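Two-component system sensor histidine kinase (Bacteroides thetaiotaomicron, PDB 3OTT) probably senses saccharides outside the cell through its propeller and sandwich domains and relays the signal to transcription as a histidine kinase. Local coordinates at residues 121-126 and 146-151; 476-481 and 520-525; 641-646 and 669-674. All blocks are in the same frame, centred on the assembly; numbering follows the deposited sequence.

Contact 1. Residues 121-126 and 146-151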
# COMPACT_ATOMS: atom_id res chain seq x y z
N ASN B 121 19.84 30.45 15.18
CA ASN B 121 21.27 30.45 14.83
C ASN B 121 21.92 29.13 14.41
O ASN B 121 23.06 28.88 14.74
CB ASN B 121 22.13 31.23 15.86
CG ASN B 121 23.49 31.79 15.23
OD1 ASN B 121 24.61 31.46 15.68
ND2 ASN B 121 23.37 32.62 14.20
N GLY B 122 21.22 28.29 13.64
CA GLY B 122 21.83 27.13 13.01
C GLY B 122 20.80 26.09 12.56
O GLY B 122 19.61 26.14 12.92
N LEU B 123 21.29 25.15 11.75
CA LEU B 123 20.54 24.06 11.22
C LEU B 123 21.18 22.80 11.72
O LEU B 123 22.44 22.70 11.73
CB LEU B 123 20.56 24.07 9.67
CG LEU B 123 19.87 22.92 8.92
CD1 LEU B 123 18.33 22.96 9.10
CD2 LEU B 123 20.25 22.92 7.40
N TYR B 124 20.34 21.82 12.12
CA TYR B 124 20.87 20.64 12.79
C TYR B 124 20.16 19.40 12.33
O TYR B 124 19.03 19.43 11.83
CB TYR B 124 20.74 20.76 14.34
CG TYR B 124 21.34 22.04 14.88
CD1 TYR B 124 20.62 23.24 14.83
CD2 TYR B 124 22.64 22.06 15.39
CE1 TYR B 124 21.18 24.43 15.32
CE2 TYR B 124 23.19 23.21 15.89
CZ TYR B 124 22.47 24.39 15.82
OH TYR B 124 23.02 25.53 16.31
N THR B 125 20.82 18.29 12.54
CA THR B 125 20.23 17.00 12.40
C THR B 125 20.25 16.30 13.75
O THR B 125 21.18 16.49 14.58
CB THR B 125 20.97 16.31 11.25
OG1 THR B 125 20.12 16.30 10.08
CG2 THR B 125 21.44 15.02 11.54
N TYR B 126 19.21 15.51 14.01
CA TYR B 126 19.13 14.71 15.22
C TYR B 126 18.68 13.30 14.91
O TYR B 126 17.56 13.09 14.48
CB TYR B 126 18.18 15.34 16.23
CG TYR B 126 18.18 14.67 17.59
CD1 TYR B 126 19.39 14.45 18.29
CD2 TYR B 126 16.99 14.25 18.19
CE1 TYR B 126 19.41 13.86 19.57
CE2 TYR B 126 16.99 13.65 19.47
CZ TYR B 126 18.20 13.46 20.15
OH TYR B 126 18.20 12.86 21.41
N ASN B 146 22.47 31.17 8.57
CA ASN B 146 22.27 30.24 9.70
C ASN B 146 20.92 30.43 10.40
O ASN B 146 20.57 29.62 11.24
CB ASN B 146 23.38 30.43 10.75
CG ASN B 146 24.77 30.05 10.19
OD1 ASN B 146 24.95 28.97 9.56
ND2 ASN B 146 25.76 30.95 10.39
N THR B 147 20.19 31.50 10.08
CA THR B 147 18.82 31.67 10.56
C THR B 147 17.80 30.92 9.70
O THR B 147 17.51 31.35 8.58
CB THR B 147 18.45 33.14 10.71
OG1 THR B 147 19.34 33.72 11.66
CG2 THR B 147 17.03 33.31 11.30
N ILE B 148 17.23 29.84 10.24
CA ILE B 148 16.35 28.93 9.54
C ILE B 148 14.91 29.15 9.95
O ILE B 148 14.61 29.12 11.15
CB ILE B 148 16.68 27.47 9.92
CG1 ILE B 148 18.19 27.21 9.86
CG2 ILE B 148 15.93 26.47 9.02
CD1 ILE B 148 18.85 27.54 8.49
N TYR B 149 14.02 29.35 8.98
CA TYR B 149 12.59 29.50 9.29
C TYR B 149 11.70 28.34 8.87
O TYR B 149 10.61 28.22 9.35
CB TYR B 149 12.00 30.81 8.69
CG TYR B 149 12.61 32.04 9.24
CD1 TYR B 149 12.69 32.26 10.63
CD2 TYR B 149 13.07 33.02 8.40
CE1 TYR B 149 13.22 33.41 11.15
CE2 TYR B 149 13.64 34.16 8.89
CZ TYR B 149 13.70 34.37 10.28
OH TYR B 149 14.28 35.53 10.75
N SER B 150 12.13 27.56 7.89
CA SER B 150 11.25 26.54 7.33
C SER B 150 12.08 25.44 6.74
O SER B 150 13.09 25.69 6.09
CB SER B 150 10.37 27.13 6.23
OG SER B 150 9.39 26.11 5.88
N ILE B 151 11.70 24.22 7.05
CA ILE B 151 12.30 23.04 6.46
C ILE B 151 11.28 21.97 6.15
O ILE B 151 10.35 21.77 6.96
CB ILE B 151 13.62 22.52 7.10
CG1 ILE B 151 13.66 21.02 7.02
CG2 ILE B 151 13.91 22.99 8.48
CD1 ILE B 151 15.00 20.52 7.11

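Contact 2. Residues 476-481 and 520-525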
# COMPACT_ATOMS: atom_id res chain seq x y z
N GLN B 476 -30.10 -10.46 -16.38
CA GLN B 476 -30.77 -10.53 -15.05
C GLN B 476 -32.13 -11.25 -15.18
O GLN B 476 -32.87 -11.06 -16.16
CB GLN B 476 -31.13 -9.14 -14.50
CG GLN B 476 -30.02 -8.34 -13.90
CD GLN B 476 -30.10 -6.86 -14.28
OE1 GLN B 476 -30.00 -6.51 -15.45
NE2 GLN B 476 -30.26 -6.01 -13.31
N ILE B 477 -32.45 -12.05 -14.18
CA ILE B 477 -33.67 -12.81 -14.16
C ILE B 477 -34.26 -12.50 -12.79
O ILE B 477 -33.55 -12.61 -11.80
CB ILE B 477 -33.43 -14.32 -14.41
CG1 ILE B 477 -32.29 -14.88 -13.52
CG2 ILE B 477 -33.05 -14.58 -15.88
CD1 ILE B 477 -31.99 -16.39 -13.65
N ILE B 478 -35.54 -12.11 -12.72
CA ILE B 478 -36.19 -11.70 -11.47
C ILE B 478 -37.60 -12.33 -11.26
O ILE B 478 -38.48 -12.20 -12.14
CB ILE B 478 -36.20 -10.15 -11.35
CG1 ILE B 478 -34.78 -9.63 -11.70
CG2 ILE B 478 -36.69 -9.70 -9.95
CD1 ILE B 478 -34.27 -8.48 -10.96
N PRO B 479 -37.82 -13.05 -10.14
CA PRO B 479 -39.18 -13.51 -9.85
C PRO B 479 -40.12 -12.34 -9.52
O PRO B 479 -39.72 -11.34 -8.96
CB PRO B 479 -39.02 -14.44 -8.61
CG PRO B 479 -37.77 -13.97 -7.92
CD PRO B 479 -36.86 -13.44 -9.07
N ASP B 480 -41.36 -12.52 -9.94
CA ASP B 480 -42.57 -11.80 -9.54
C ASP B 480 -43.03 -12.13 -8.17
O ASP B 480 -42.51 -13.05 -7.57
CB ASP B 480 -43.75 -12.39 -10.38
CG ASP B 480 -44.20 -11.46 -11.37
OD1 ASP B 480 -43.80 -10.28 -11.15
OD2 ASP B 480 -44.86 -11.87 -12.34
N ASN B 481 -44.11 -11.47 -7.75
CA ASN B 481 -44.95 -11.96 -6.68
C ASN B 481 -46.20 -12.56 -7.26
O ASN B 481 -47.18 -12.67 -6.57
CB ASN B 481 -45.38 -10.84 -5.72
CG ASN B 481 -44.21 -10.15 -5.07
OD1 ASN B 481 -44.19 -8.93 -4.93
ND2 ASN B 481 -43.20 -10.94 -4.67
N ASN B 520 -31.55 -2.22 -20.39
CA ASN B 520 -30.31 -2.79 -19.92
C ASN B 520 -30.27 -2.92 -18.39
O ASN B 520 -29.22 -3.18 -17.85
CB ASN B 520 -29.09 -1.97 -20.41
CG ASN B 520 -28.93 -0.67 -19.61
OD1 ASN B 520 -29.91 0.05 -19.40
ND2 ASN B 520 -27.70 -0.41 -19.11
N TYR B 521 -31.40 -2.78 -17.72
CA TYR B 521 -31.44 -2.97 -16.30
C TYR B 521 -32.81 -3.36 -15.85
O TYR B 521 -33.81 -2.81 -16.32
CB TYR B 521 -31.01 -1.71 -15.50
CG TYR B 521 -30.34 -2.09 -14.19
CD1 TYR B 521 -31.09 -2.36 -13.05
CD2 TYR B 521 -28.93 -2.22 -14.11
CE1 TYR B 521 -30.45 -2.79 -11.84
CE2 TYR B 521 -28.30 -2.61 -12.93
CZ TYR B 521 -29.05 -2.89 -11.79
OH TYR B 521 -28.41 -3.28 -10.59
N LEU B 522 -32.86 -4.24 -14.86
CA LEU B 522 -34.13 -4.74 -14.36
C LEU B 522 -34.14 -4.99 -12.85
O LEU B 522 -33.17 -5.45 -12.31
CB LEU B 522 -34.50 -6.00 -15.12
CG LEU B 522 -35.87 -6.70 -15.23
CD1 LEU B 522 -35.82 -7.99 -14.51
CD2 LEU B 522 -37.16 -5.93 -14.96
N LEU B 523 -35.25 -4.66 -12.19
CA LEU B 523 -35.45 -4.85 -10.77
C LEU B 523 -36.93 -4.90 -10.38
O LEU B 523 -37.80 -4.45 -11.13
CB LEU B 523 -34.66 -3.82 -9.93
CG LEU B 523 -34.99 -2.35 -9.63
CD1 LEU B 523 -36.34 -2.15 -8.87
CD2 LEU B 523 -33.89 -1.73 -8.75
N CYS B 524 -37.20 -5.52 -9.22
CA CYS B 524 -38.55 -5.59 -8.64
C CYS B 524 -38.51 -4.94 -7.27
O CYS B 524 -37.58 -5.20 -6.50
CB CYS B 524 -39.02 -7.03 -8.47
SG CYS B 524 -40.84 -7.25 -8.03
N ASP B 525 -39.50 -4.10 -6.98
CA ASP B 525 -39.52 -3.34 -5.74
C ASP B 525 -40.40 -4.08 -4.72
O ASP B 525 -41.05 -5.07 -5.08
CB ASP B 525 -39.91 -1.86 -6.02
CG ASP B 525 -41.40 -1.62 -6.30
OD1 ASP B 525 -42.27 -2.52 -6.18
OD2 ASP B 525 -41.74 -0.46 -6.59

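Contact 3. Residues 641-646 and 669-674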
# COMPACT_ATOMS: atom_id res chain seq x y z
N LEU B 641 -10.25 13.69 33.93
CA LEU B 641 -10.74 13.19 35.20
C LEU B 641 -10.66 14.31 36.24
O LEU B 641 -9.62 14.93 36.40
CB LEU B 641 -9.88 12.00 35.65
CG LEU B 641 -10.15 11.43 37.07
CD1 LEU B 641 -11.54 10.82 37.14
CD2 LEU B 641 -9.14 10.38 37.42
N TYR B 642 -11.77 14.58 36.94
CA TYR B 642 -11.79 15.50 38.06
C TYR B 642 -12.08 14.74 39.35
O TYR B 642 -12.92 13.81 39.39
CB TYR B 642 -12.89 16.54 37.89
CG TYR B 642 -12.74 17.47 36.70
CD1 TYR B 642 -13.01 17.01 35.42
CD2 TYR B 642 -12.36 18.80 36.86
CE1 TYR B 642 -12.89 17.84 34.30
CE2 TYR B 642 -12.25 19.70 35.73
CZ TYR B 642 -12.53 19.16 34.46
OH TYR B 642 -12.45 19.88 33.31
N ILE B 643 -11.38 15.16 40.40
CA ILE B 643 -11.63 14.69 41.75
C ILE B 643 -11.90 15.95 42.58
O ILE B 643 -11.12 16.92 42.51
CB ILE B 643 -10.42 13.93 42.31
CG1 ILE B 643 -10.24 12.61 41.58
CG2 ILE B 643 -10.53 13.78 43.87
CD1 ILE B 643 -8.83 12.10 41.57
N ASN B 644 -13.02 15.94 43.30
CA ASN B 644 -13.46 17.13 44.04
C ASN B 644 -13.41 18.32 43.15
O ASN B 644 -13.06 19.42 43.58
CB ASN B 644 -12.61 17.38 45.29
CG ASN B 644 -12.65 16.21 46.23
OD1 ASN B 644 -13.72 15.65 46.49
ND2 ASN B 644 -11.49 15.78 46.68
N ASN B 645 -13.76 18.12 41.89
CA ASN B 645 -13.96 19.26 41.06
C ASN B 645 -12.65 19.96 40.62
O ASN B 645 -12.69 21.08 40.08
CB ASN B 645 -14.90 20.22 41.77
CG ASN B 645 -15.67 21.06 40.82
OD1 ASN B 645 -16.27 20.54 39.87
ND2 ASN B 645 -15.64 22.38 41.03
N GLN B 646 -11.52 19.27 40.79
CA GLN B 646 -10.22 19.70 40.28
C GLN B 646 -9.66 18.74 39.23
O GLN B 646 -9.60 17.52 39.45
CB GLN B 646 -9.23 19.73 41.42
CG GLN B 646 -9.60 20.71 42.53
CD GLN B 646 -8.41 21.02 43.37
OE1 GLN B 646 -8.38 20.72 44.57
NE2 GLN B 646 -7.37 21.61 42.74
N TYR B 669 -10.44 6.27 49.37
CA TYR B 669 -11.76 6.46 49.95
C TYR B 669 -12.23 7.91 49.83
O TYR B 669 -13.39 8.15 49.57
CB TYR B 669 -11.78 5.97 51.44
CG TYR B 669 -11.28 7.00 52.44
CD1 TYR B 669 -9.92 7.29 52.53
CD2 TYR B 669 -12.17 7.71 53.25
CE1 TYR B 669 -9.45 8.25 53.39
CE2 TYR B 669 -11.71 8.67 54.15
CZ TYR B 669 -10.34 8.92 54.21
OH TYR B 669 -9.81 9.85 55.09
N ASP B 670 -11.34 8.87 49.99
CA ASP B 670 -11.70 10.30 49.90
C ASP B 670 -11.54 10.93 48.50
O ASP B 670 -11.69 12.15 48.33
CB ASP B 670 -10.95 11.14 50.93
CG ASP B 670 -9.43 11.00 50.81
OD1 ASP B 670 -8.95 10.00 50.22
OD2 ASP B 670 -8.72 11.86 51.35
N GLN B 671 -11.26 10.10 47.51
CA GLN B 671 -11.28 10.52 46.12
C GLN B 671 -12.56 9.95 45.54
O GLN B 671 -12.53 9.16 44.58
CB GLN B 671 -10.02 9.98 45.41
CG GLN B 671 -8.72 10.57 45.98
CD GLN B 671 -7.44 10.09 45.30
OE1 GLN B 671 -7.23 8.90 45.11
NE2 GLN B 671 -6.57 11.01 44.98
N ASN B 672 -13.68 10.33 46.11
CA ASN B 672 -14.94 9.67 45.75
C ASN B 672 -15.98 10.63 45.15
O ASN B 672 -17.17 10.26 45.03
CB ASN B 672 -15.52 8.92 46.98
CG ASN B 672 -15.80 9.86 48.14
OD1 ASN B 672 -15.14 10.87 48.28
ND2 ASN B 672 -16.79 9.55 48.92
N ASN B 673 -15.55 11.84 44.83
CA ASN B 673 -16.41 12.80 44.15
C ASN B 673 -15.76 13.08 42.80
O ASN B 673 -14.79 13.80 42.70
CB ASN B 673 -16.62 14.05 45.02
CG ASN B 673 -17.43 13.72 46.33
OD1 ASN B 673 -18.65 13.65 46.32
ND2 ASN B 673 -16.71 13.53 47.45
N LEU B 674 -16.30 12.42 41.77
CA LEU B 674 -15.65 12.21 40.48
C LEU B 674 -16.39 12.83 39.30
O LEU B 674 -17.64 12.80 39.24
CB LEU B 674 -15.50 10.72 40.22
CG LEU B 674 -14.88 9.86 41.31
CD1 LEU B 674 -14.77 8.50 40.76
CD2 LEU B 674 -13.48 10.40 41.74
O HOH W 1 -15.05 15.96 40.81

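Contact 1. Residues 121-126 and 146-151
Asn-146 meets the 121-126 segment first, and it does so with its backbone: its O lies 2.8 Å from Gly-122 N, but the angle there is too poor for a hydrogen bond. Its CB faces the amide nitrogen of Asn-121, ND2 standing 4.1 Å from it, and the two amide planes are turned 79° against each other, nearly at right angles. Asn-146 OD1 is taken up by a weak bond from Thr-138 N. The CB of Thr-147 points away from the 121-126 segment, yet its OG1 ties the same corner down through a hydrogen bond to Leu-120 O, just before that segment. With Ile-148 the strand begins, and the apolar part of the contact with it. Here two blades of a seven-bladed beta-propeller meet: 122-127 is the third strand of one, 148-153 the innermost strand of the next, and the short segments run 39° apart. In Ile-148, CG1 lies anti to the carbonyl carbon (chi1 -47°), which brings it 3.5 Å from Gly-122 O and 3.9 Å from Leu-123 CB. CD1 comes to 4.0 Å from that same Leu-123 CB, while Val-161 touches both residues. At Tyr-149 and Ser-150 the strand makes a classic beta bulge opposite Gly-162. Beyond the bulge Ile-151 again points at the neighbouring blade, and its CG2 reaches 4.5 Å from Leu-123 CD1, with Trp-116 packed on both.

Contact 2. Residues 476-481 and 520-525
Ile-478 packs on Leu-522 and Cys-524, and its branches divide the work. CB is 3.8 Å from Leu-522 CD1. From there CG1, anti to the carbonyl carbon (chi1 -47°), presses to 3.4 Å from the same Leu-522 CD1, tighter than a usual carbon contact. Both residues have a second torsion well off a staggered value, so the exact closeness is doubtful; the two side chains slide past one another in opposite directions. CG2 takes the other side and meets Cys-524 CB at 3.8 Å. The tip, CD1, comes down on the backbone, 3.5 Å from Leu-522 O and 3.8 Å from Leu-523 CA. These are the innermost strands of two consecutive blades in the second seven-bladed propeller, the short segments here running 19° apart, and Tyr-423 of the preceding blade packs against Ile-478 and Gln-476. Asn-520 and Tyr-521 form a classic beta bulge opposite Gly-533. Gln-476, its chain bent at chi2, sets its amide over the backbone of the bulged strand. NE2 sits above the centre of one face of the Tyr-521 ring, 3.5 Å from its plane, and 3.1 Å from Leu-522 O, where the angle is too poor for a hydrogen bond. The seam between the blades is therefore largely apolar, with one amide nitrogen resting on an aromatic face, an arrangement that is probably mildly favourable electrostatically.

Contact 3. Residues 641-646 and 669-674
Ile-643 and Leu-674 hold the same first torsion, CG1 of the one and CG of the other lying anti to the carbonyl carbon (chi1 -69° and -51°), and both rise from the same face of the sheet, which lays the two side by side, pointing the same way, with Ile-643 CG1 3.9 Å from Leu-674 CD2. The other branch, Ile-643 CG2, rests 4.0 Å from Gln-671 CA. Ile-643 and Leu-674 form an antiparallel non-hydrogen-bonded pair, flanked by CA-H...O contacts from Leu-674 CA to Tyr-642 O (3.3 Å) and from Ile-643 CA to Asn-673 O (3.4 Å). Asn-673 O also accepts a hydrogen bond from Asn-644 N, 2.8 Å long, 155° at the hydrogen and in the carbonyl plane. A water that accepts from Asn-645 N also donates to Asn-673 O, which is thus gripped by two donors. The Asn-644 side chain slants across that of Asn-673, its OD1 3.6 Å from Asn-673 CB, while Asn-673 OD1 is held by Asn-716 N and Gln-671 NE2 by Asp-655. Asn-644 and Asn-645 form the two-residue type I' loop of a beta-hairpin joining strands 637-643 and 646-648, the first pairing with the start of 674-679 in the antiparallel sheet of a beta-sandwich that includes the Y_Y_Y domain.

Overall arrangement
From the N terminus the chain builds a first seven-bladed propeller, and contact 1 closes a short loop there, joining the third strand of one blade to the innermost strand of the next. The second propeller follows; contact 2 spans a whole blade, bringing the innermost strands of two neighbours together. Last comes the C-terminal beta-sandwich, where contact 3 joins a hairpin turn to the loop that leads into strand 674-679. The three lie in series, neither nested nor crossed, and none touches another. Contacts 1 and 2 stand on opposite sides of the chain's centre, centres about 68 Å apart, and contact 3 lies about 46 Å from contact 1 and about 64 Å from contact 2, centre to centre.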